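Local coordinates for spectinomycin 9-adenylyltransferase (PDB 6SXJ), which catalyses the ATP-dependent adenylylation of spectinomycin, giving 9-O-adenylylspectinomycin and diphosphate, and so makes bacteria resistant to this antibiotic but not to streptomycin, at residues E114-E117 against Q118-P122; D175-Q178 against D179-N183; I89-Q92 against Q93-V96. All blocks are in the same frame, centred on the assembly; numbering follows the deposited sequence.

Overall arrangement
All three contacts are local turns between adjoining segments, met in series along one chain, so none nests in or crosses another. Contact 3 comes first: at the end of strand 85-91, next to strand 47-53 in the mixed sheet, the chain turns through a short 3-10 segment toward strand 103-108. Contact 1 follows, ending helix 113-117 and leading into edge strand 125-126; its centre lies about 24 Å from that of contact 3. Contact 2, in the C-terminal aminoglycoside adenylyltransferase domain, joins helix 159-173 to helix 181-196. Its centre is about 32 Å from that of contact 3, and the two lie on opposite sides of the chain's centre.

Contact 1: E114-E117 against Q118-P122; sequences ELYE and QGYIP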
loop_
_atom_site.group_PDB
_atom_site.type_symbol
_atom_site.label_atom_id
_atom_site.label_comp_id
_atom_site.label_asym_id
_atom_site.label_seq_id
_atom_site.Cartn_x
_atom_site.Cartn_y
_atom_site.Cartn_z
ATOM N N GLU A 114 11.658 -1.865 12.622
ATOM C CA GLU A 114 12.958 -1.530 13.201
ATOM C C GLU A 114 12.935 -0.135 13.807
ATOM O O GLU A 114 13.387 0.078 14.937
ATOM C CB GLU A 114 14.047 -1.625 12.141
ATOM C CG GLU A 114 14.475 -3.038 11.828
ATOM C CD GLU A 114 15.703 -3.081 10.942
ATOM O OE1 GLU A 114 16.667 -3.796 11.296
ATOM O OE2 GLU A 114 15.703 -2.396 9.894
ATOM N N LEU A 115 12.363 0.823 13.078
ATOM C CA LEU A 115 12.247 2.178 13.600
ATOM C C LEU A 115 11.290 2.242 14.781
ATOM O O LEU A 115 11.535 2.986 15.737
ATOM C CB LEU A 115 11.779 3.116 12.500
ATOM C CG LEU A 115 12.838 3.630 11.528
ATOM C CD1 LEU A 115 13.554 2.524 10.793
ATOM C CD2 LEU A 115 12.098 4.565 10.576
ATOM N N TYR A 116 10.171 1.511 14.717
ATOM C CA TYR A 116 9.286 1.441 15.874
ATOM C C TYR A 116 10.073 1.045 17.119
ATOM O O TYR A 116 9.905 1.633 18.196
ATOM C CB TYR A 116 8.154 0.437 15.626
ATOM C CG TYR A 116 7.100 0.853 14.612
ATOM C CD1 TYR A 116 6.802 2.192 14.379
ATOM C CD2 TYR A 116 6.398 -0.106 13.894
ATOM C CE1 TYR A 116 5.834 2.558 13.455
ATOM C CE2 TYR A 116 5.429 0.250 12.969
ATOM C CZ TYR A 116 5.142 1.573 12.760
ATOM O OH TYR A 116 4.172 1.910 11.840
ATOM N N GLU A 117 10.949 0.047 16.981
ATOM C CA GLU A 117 11.757 -0.408 18.104
ATOM C C GLU A 117 12.692 0.685 18.601
ATOM O O GLU A 117 13.062 0.691 19.780
ATOM C CB GLU A 117 12.566 -1.645 17.703
ATOM C CG GLU A 117 11.734 -2.816 17.187
ATOM C CD GLU A 117 10.829 -3.418 18.252
ATOM O OE1 GLU A 117 10.005 -4.297 17.915
ATOM O OE2 GLU A 117 10.940 -3.013 19.428
ATOM N N GLN A 118 13.086 1.612 17.725
ATOM C CA GLN A 118 13.934 2.735 18.110
ATOM C C GLN A 118 13.140 3.901 18.689
ATOM O O GLN A 118 13.687 4.999 18.827
ATOM C CB GLN A 118 14.741 3.234 16.905
ATOM C CG GLN A 118 15.900 2.348 16.489
ATOM C CD GLN A 118 16.839 3.043 15.511
ATOM O OE1 GLN A 118 17.041 2.579 14.388
ATOM N NE2 GLN A 118 17.411 4.168 15.934
ATOM N N GLY A 119 11.871 3.698 19.018
ATOM C CA GLY A 119 11.032 4.768 19.509
ATOM C C GLY A 119 10.363 5.599 18.438
ATOM O O GLY A 119 9.625 6.535 18.774
ATOM N N TYR A 120 10.586 5.292 17.163
ATOM C CA TYR A 120 9.997 6.103 16.114
ATOM C C TYR A 120 8.480 6.117 16.248
ATOM O O TYR A 120 7.846 5.100 16.547
ATOM C CB TYR A 120 10.391 5.588 14.738
ATOM C CG TYR A 120 9.643 6.291 13.628
ATOM C CD1 TYR A 120 9.970 7.593 13.265
ATOM C CD2 TYR A 120 8.599 5.659 12.951
ATOM C CE1 TYR A 120 9.286 8.248 12.251
ATOM C CE2 TYR A 120 7.912 6.305 11.936
ATOM C CZ TYR A 120 8.266 7.601 11.588
ATOM O OH TYR A 120 7.593 8.265 10.585
ATOM N N ILE A 121 7.902 7.284 15.998
ATOM C CA ILE A 121 6.493 7.541 16.250
ATOM C C ILE A 121 5.953 8.294 15.039
ATOM O O ILE A 121 6.335 9.452 14.821
ATOM C CB ILE A 121 6.321 8.329 17.558
ATOM C CG1 ILE A 121 4.846 8.644 17.798
ATOM C CG2 ILE A 121 7.206 9.582 17.542
ATOM C CD1 ILE A 121 4.107 7.517 18.484
ATOM N N PRO A 122 5.088 7.694 14.219
ATOM C CA PRO A 122 4.617 8.403 13.022
ATOM C C PRO A 122 4.026 9.764 13.366
ATOM O O PRO A 122 3.163 9.890 14.238
ATOM C CB PRO A 122 3.567 7.447 12.433
ATOM C CG PRO A 122 4.040 6.084 12.866
ATOM C CD PRO A 122 4.602 6.297 14.259
#
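Tyr120 folds back over the last turn of helix 113-117 and meets Leu115 and Tyr116. Its CB sits against the backbone of Leu115, 3.0 Å from Leu115 O, and packs on the side chain as well, at 3.6 Å from Leu115 CB. With CG anti to its own backbone N (chi1 172°), the Tyr120 ring starts beside Leu115, where CG still lies 4.0 Å from Leu115 CB. Further out, CD2 comes within 4.2 Å of Tyr116 CD1, which lies at the edge of the Tyr120 ring, near its plane. Leu115 CD2 lies over one face of the ring, offset toward the rim, and Pro122 N over the opposite face, also near the rim. The ring thus lies between a helix side chain and the chain that follows.

Tyr116 meets the chain leaving the helix with its own ring edge. CD1 lies near Tyr120 O, and CE1 is 4.0 Å from Pro122 CG, the two side chains crossing at about a right angle. Beyond CE1 the ring leads to OH, which is hydrogen-bonded to Ile107 O and Gly109 N at the end of strand 103-108. Ile66 of helix 59-69 touches both Tyr116 and Pro122, placing this side of the turn against that helix.

The backbone closes the helix with two nested bonds. Tyr120 N reaches back to Leu115 O at 2.9 Å, and inside it Gly119 N bonds to Tyr116 O at 3.0 Å, from above the carbonyl plane. Gln118 N adds weak bonds to Glu114 O and Leu115 O. With Gly119 at positive phi (86°) as the C-prime residue, this is a Schellman motif, the classic C-terminal cap of an alpha-helix.

Contact 2: D175-Q178 against D179-N183; sequences DNYQ and DDETN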
loop_
_atom_site.group_PDB
_atom_site.type_symbol
_atom_site.label_atom_id
_atom_site.label_comp_id
_atom_site.label_asym_id
_atom_site.label_seq_id
_atom_site.Cartn_x
_atom_site.Cartn_y
_atom_site.Cartn_z
ATOM N N ASP A 175 15.773 5.103 -8.748
ATOM C CA ASP A 175 17.016 5.403 -8.049
ATOM C C ASP A 175 17.238 4.516 -6.834
ATOM O O ASP A 175 18.317 4.574 -6.231
ATOM C CB ASP A 175 17.031 6.876 -7.618
ATOM C CG ASP A 175 18.413 7.491 -7.696
ATOM O OD1 ASP A 175 19.279 6.938 -8.408
ATOM O OD2 ASP A 175 18.635 8.532 -7.043
ATOM N N ASN A 176 16.265 3.673 -6.497
ATOM C CA ASN A 176 16.279 2.914 -5.258
ATOM C C ASN A 176 15.731 1.519 -5.461
ATOM O O ASN A 176 14.950 1.004 -4.658
ATOM C CB ASN A 176 15.477 3.629 -4.182
ATOM C CG ASN A 176 16.164 4.902 -3.708
ATOM O OD1 ASN A 176 17.058 4.936 -2.826
ATOM N ND2 ASN A 176 15.781 5.962 -4.347
ATOM N N TYR A 177 16.134 0.898 -6.557
ATOM C CA TYR A 177 15.776 -0.482 -6.809
ATOM C C TYR A 177 16.857 -1.447 -6.355
ATOM O O TYR A 177 16.569 -2.638 -6.204
ATOM C CB TYR A 177 15.485 -0.689 -8.296
ATOM C CG TYR A 177 16.701 -0.614 -9.189
ATOM C CD1 TYR A 177 17.440 -1.753 -9.474
ATOM C CD2 TYR A 177 17.107 0.589 -9.749
ATOM C CE1 TYR A 177 18.549 -1.696 -10.293
ATOM C CE2 TYR A 177 18.219 0.654 -10.571
ATOM C CZ TYR A 177 18.934 -0.494 -10.838
ATOM O OH TYR A 177 20.038 -0.445 -11.654
ATOM N N GLN A 178 18.082 -0.957 -6.136
ATOM C CA GLN A 178 19.156 -1.762 -5.571
ATOM C C GLN A 178 18.663 -2.438 -4.302
ATOM O O GLN A 178 18.492 -1.764 -3.282
ATOM C CB GLN A 178 20.376 -0.889 -5.272
ATOM C CG GLN A 178 21.663 -1.656 -4.979
ATOM C CD GLN A 178 22.826 -0.723 -4.648
ATOM O OE1 GLN A 178 22.641 0.319 -4.012
ATOM N NE2 GLN A 178 24.027 -1.091 -5.083
ATOM N N ASP A 179 18.358 -3.740 -4.395
ATOM C CA ASP A 179 18.140 -4.650 -3.270
ATOM C C ASP A 179 16.670 -4.856 -2.908
ATOM O O ASP A 179 16.350 -5.749 -2.116
ATOM C CB ASP A 179 18.911 -4.177 -2.035
ATOM C CG ASP A 179 20.379 -4.558 -2.085
ATOM O OD1 ASP A 179 21.234 -3.645 -2.102
ATOM O OD2 ASP A 179 20.682 -5.770 -2.110
ATOM N N ASP A 180 15.773 -4.042 -3.460
ATOM C CA ASP A 180 14.353 -4.378 -3.454
ATOM C C ASP A 180 13.907 -4.513 -4.907
ATOM O O ASP A 180 12.889 -3.942 -5.313
ATOM C CB ASP A 180 13.524 -3.333 -2.700
ATOM C CG ASP A 180 13.728 -1.934 -3.220
ATOM O OD1 ASP A 180 12.717 -1.268 -3.532
ATOM O OD2 ASP A 180 14.896 -1.493 -3.301
ATOM N N GLU A 181 14.680 -5.271 -5.695
ATOM C CA GLU A 181 14.467 -5.316 -7.140
ATOM C C GLU A 181 13.060 -5.773 -7.482
ATOM O O GLU A 181 12.357 -5.122 -8.266
ATOM C CB GLU A 181 15.483 -6.251 -7.795
ATOM C CG GLU A 181 16.892 -5.721 -7.827
ATOM C CD GLU A 181 17.619 -5.968 -6.529
ATOM O OE1 GLU A 181 16.941 -6.202 -5.507
ATOM O OE2 GLU A 181 18.865 -5.921 -6.526
ATOM N N THR A 182 12.634 -6.905 -6.917
ATOM C CA THR A 182 11.348 -7.481 -7.290
ATOM C C THR A 182 10.214 -6.484 -7.076
ATOM O O THR A 182 9.330 -6.343 -7.930
ATOM C CB THR A 182 11.095 -8.768 -6.497
ATOM O OG1 THR A 182 12.241 -9.627 -6.589
ATOM C CG2 THR A 182 9.879 -9.490 -7.050
ATOM N N ASN A 183 10.213 -5.798 -5.933
ATOM C CA ASN A 183 9.172 -4.806 -5.683
ATOM C C ASN A 183 9.177 -3.738 -6.771
ATOM O O ASN A 183 8.132 -3.420 -7.355
ATOM C CB ASN A 183 9.366 -4.167 -4.305
ATOM C CG ASN A 183 9.652 -5.187 -3.223
ATOM O OD1 ASN A 183 10.483 -6.079 -3.402
ATOM N ND2 ASN A 183 8.969 -5.059 -2.091
#
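Glu181 curls back to the carbonyl oxygen of Tyr177 as the chain turns into helix 181-196. Its chain is bent at chi2 (83°), which brings CG and CD each to 3.5 Å from Tyr177 O and returns the carboxylate to the turn. There OE2 accepts a weak hydrogen bond from Asp179 N at 3.1 Å. CG of Glu181 also lies at the edge of the Tyr177 ring, 4.3 Å from Tyr177 CD1.

The turn itself is a type II beta turn from Tyr177 to Asp180, closed by a weak bond of 3.2 Å from Asp180 N to Tyr177 O. Asp179 takes its positive-phi position. Gln178, extended beyond CG, runs side by side with Asp179 in the same direction, and its CG is 3.5 Å from Asp179 OD1; the amide and carboxylate planes are 30° apart.

Asp180 has CG between its backbone N and carbonyl carbon (chi1 55°). This places OD2 2.8 Å from Asn176 O, a close approach of two acceptors that would, if anything, tend to raise the pKa of Asp180. Asp180 occupies the N-cap position without making a capping bond, while its OD1 is weakly bonded to Ser184 OG one turn into the helix. Tyr177 rests on Val241, Asn242 and Ile245 of helix 241-253, Glu181 touches Val241 too, and Asn176 ND2 bonds to Glu172 O near the end of helix 159-173.

Contact 3: I89-Q92 against Q93-V96; sequences IIIQ and QEMV
Ile91 holds CG1 anti to its carbonyl carbon (chi1 -53°) and CG2 anti to its backbone N, so that CG2 faces Gln93, while CB and the CG1-CD1 arm face the Glu94 side chain. CG2 lies 3.6 Å from Gln93 CG, the two side chains running alongside and pointing the same way. Glu94, extended beyond CG with chi1 -68°, crosses Ile91 obliquely: its CG is 3.7 Å from Ile91 CB, and its CD reaches Ile91 CD1 at 3.8 Å. The aliphatic part of Glu94 and its carboxylate pack against the isoleucine, while OE2 forms a salt bridge with Lys124.

Met95 goes to the other side of the strand end. Bends at chi2 and chi3 fold its chain back, so that SD comes to 3.5 Å from Ile91 O and 4.1 Å from Ile90 CB. Leu134 of helix 130-139 packs on both Ile90 and Met95.

Here strand 85-91 of the nucleotidyltransferase domain, flanked in the mixed sheet by strands 47-53 and 103-108, gives way to a short 3-10 segment, 93-95. Met95 N bonds to Gln92 O at 3.2 Å, with a fairly straight N-H...O angle of 161° and the donor above the carbonyl plane; Glu94 N to Ile91 O is a weak partner of the same three-residue spacing.

The extended Gln92 side chain touches Val52, and its NE2 is hydrogen-bonded to a glycerol molecule, probably from the crystallisation liquor. The Gln92 backbone is hydrogen-bonded to Val53 of strand 47-53.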
loop_
_atom_site.group_PDB
_atom_site.type_symbol
_atom_site.label_atom_id
_atom_site.label_comp_id
_atom_site.label_asym_id
_atom_site.label_seq_id
_atom_site.Cartn_x
_atom_site.Cartn_y
_atom_site.Cartn_z
ATOM N N ILE A 89 -4.196 6.103 8.778
ATOM C CA ILE A 89 -5.197 6.950 9.414
ATOM C C ILE A 89 -5.154 8.316 8.748
ATOM O O ILE A 89 -4.081 8.925 8.632
ATOM C CB ILE A 89 -4.952 7.077 10.931
ATOM C CG1 ILE A 89 -4.887 5.690 11.575
ATOM C CG2 ILE A 89 -6.032 7.935 11.569
ATOM C CD1 ILE A 89 -4.706 5.708 13.073
ATOM N N ILE A 90 -6.316 8.795 8.316
ATOM C CA ILE A 90 -6.463 10.152 7.814
ATOM C C ILE A 90 -7.506 10.877 8.651
ATOM O O ILE A 90 -8.423 10.265 9.215
ATOM C CB ILE A 90 -6.858 10.182 6.322
ATOM C CG1 ILE A 90 -8.076 9.282 6.075
ATOM C CG2 ILE A 90 -5.685 9.757 5.451
ATOM C CD1 ILE A 90 -8.681 9.451 4.706
ATOM N N ILE A 91 -7.342 12.197 8.740
ATOM C CA ILE A 91 -8.322 13.090 9.343
ATOM C C ILE A 91 -9.236 13.575 8.234
ATOM O O ILE A 91 -8.760 14.043 7.194
ATOM C CB ILE A 91 -7.636 14.276 10.043
ATOM C CG1 ILE A 91 -6.588 13.767 11.027
ATOM C CG2 ILE A 91 -8.666 15.141 10.753
ATOM C CD1 ILE A 91 -6.129 14.799 12.031
ATOM N N GLN A 92 -10.551 13.454 8.437
ATOM C CA GLN A 92 -11.475 13.800 7.363
ATOM C C GLN A 92 -11.271 15.241 6.907
ATOM O O GLN A 92 -11.230 15.523 5.705
ATOM C CB GLN A 92 -12.920 13.585 7.807
ATOM C CG GLN A 92 -13.905 13.623 6.657
ATOM C CD GLN A 92 -15.349 13.645 7.126
ATOM O OE1 GLN A 92 -15.645 13.326 8.279
ATOM N NE2 GLN A 92 -16.254 14.021 6.231
ATOM N N GLN A 93 -11.151 16.169 7.861
ATOM C CA GLN A 93 -11.121 17.588 7.517
ATOM C C GLN A 93 -9.840 17.963 6.784
ATOM O O GLN A 93 -9.827 18.934 6.019
ATOM C CB GLN A 93 -11.279 18.432 8.781
ATOM C CG GLN A 93 -10.150 18.251 9.790
ATOM C CD GLN A 93 -9.979 19.449 10.709
ATOM O OE1 GLN A 93 -10.724 20.428 10.620
ATOM N NE2 GLN A 93 -8.989 19.378 11.596
ATOM N N GLU A 94 -8.757 17.215 7.001
ATOM C CA GLU A 94 -7.491 17.510 6.347
ATOM C C GLU A 94 -7.506 17.187 4.862
ATOM O O GLU A 94 -6.564 17.560 4.153
ATOM C CB GLU A 94 -6.359 16.742 7.024
ATOM C CG GLU A 94 -6.084 17.218 8.433
ATOM C CD GLU A 94 -4.792 16.690 8.973
ATOM O OE1 GLU A 94 -4.336 15.664 8.427
ATOM O OE2 GLU A 94 -4.244 17.297 9.925
ATOM N N MET A 95 -8.546 16.515 4.374
ATOM C CA MET A 95 -8.626 16.196 2.957
ATOM C C MET A 95 -9.387 17.235 2.143
ATOM O O MET A 95 -9.385 17.156 0.911
ATOM C CB MET A 95 -9.280 14.830 2.753
ATOM C CG MET A 95 -8.883 13.742 3.748
ATOM S SD MET A 95 -7.124 13.573 4.122
ATOM C CE MET A 95 -6.474 13.135 2.518
ATOM N N VAL A 96 -9.945 18.260 2.789
ATOM C CA VAL A 96 -10.725 19.290 2.111
ATOM C C VAL A 96 -10.064 20.634 2.401
ATOM O O VAL A 96 -9.745 20.925 3.547
ATOM C CB VAL A 96 -12.189 19.317 2.585
ATOM C CG1 VAL A 96 -12.890 17.998 2.272
ATOM C CG2 VAL A 96 -12.271 19.635 4.079
#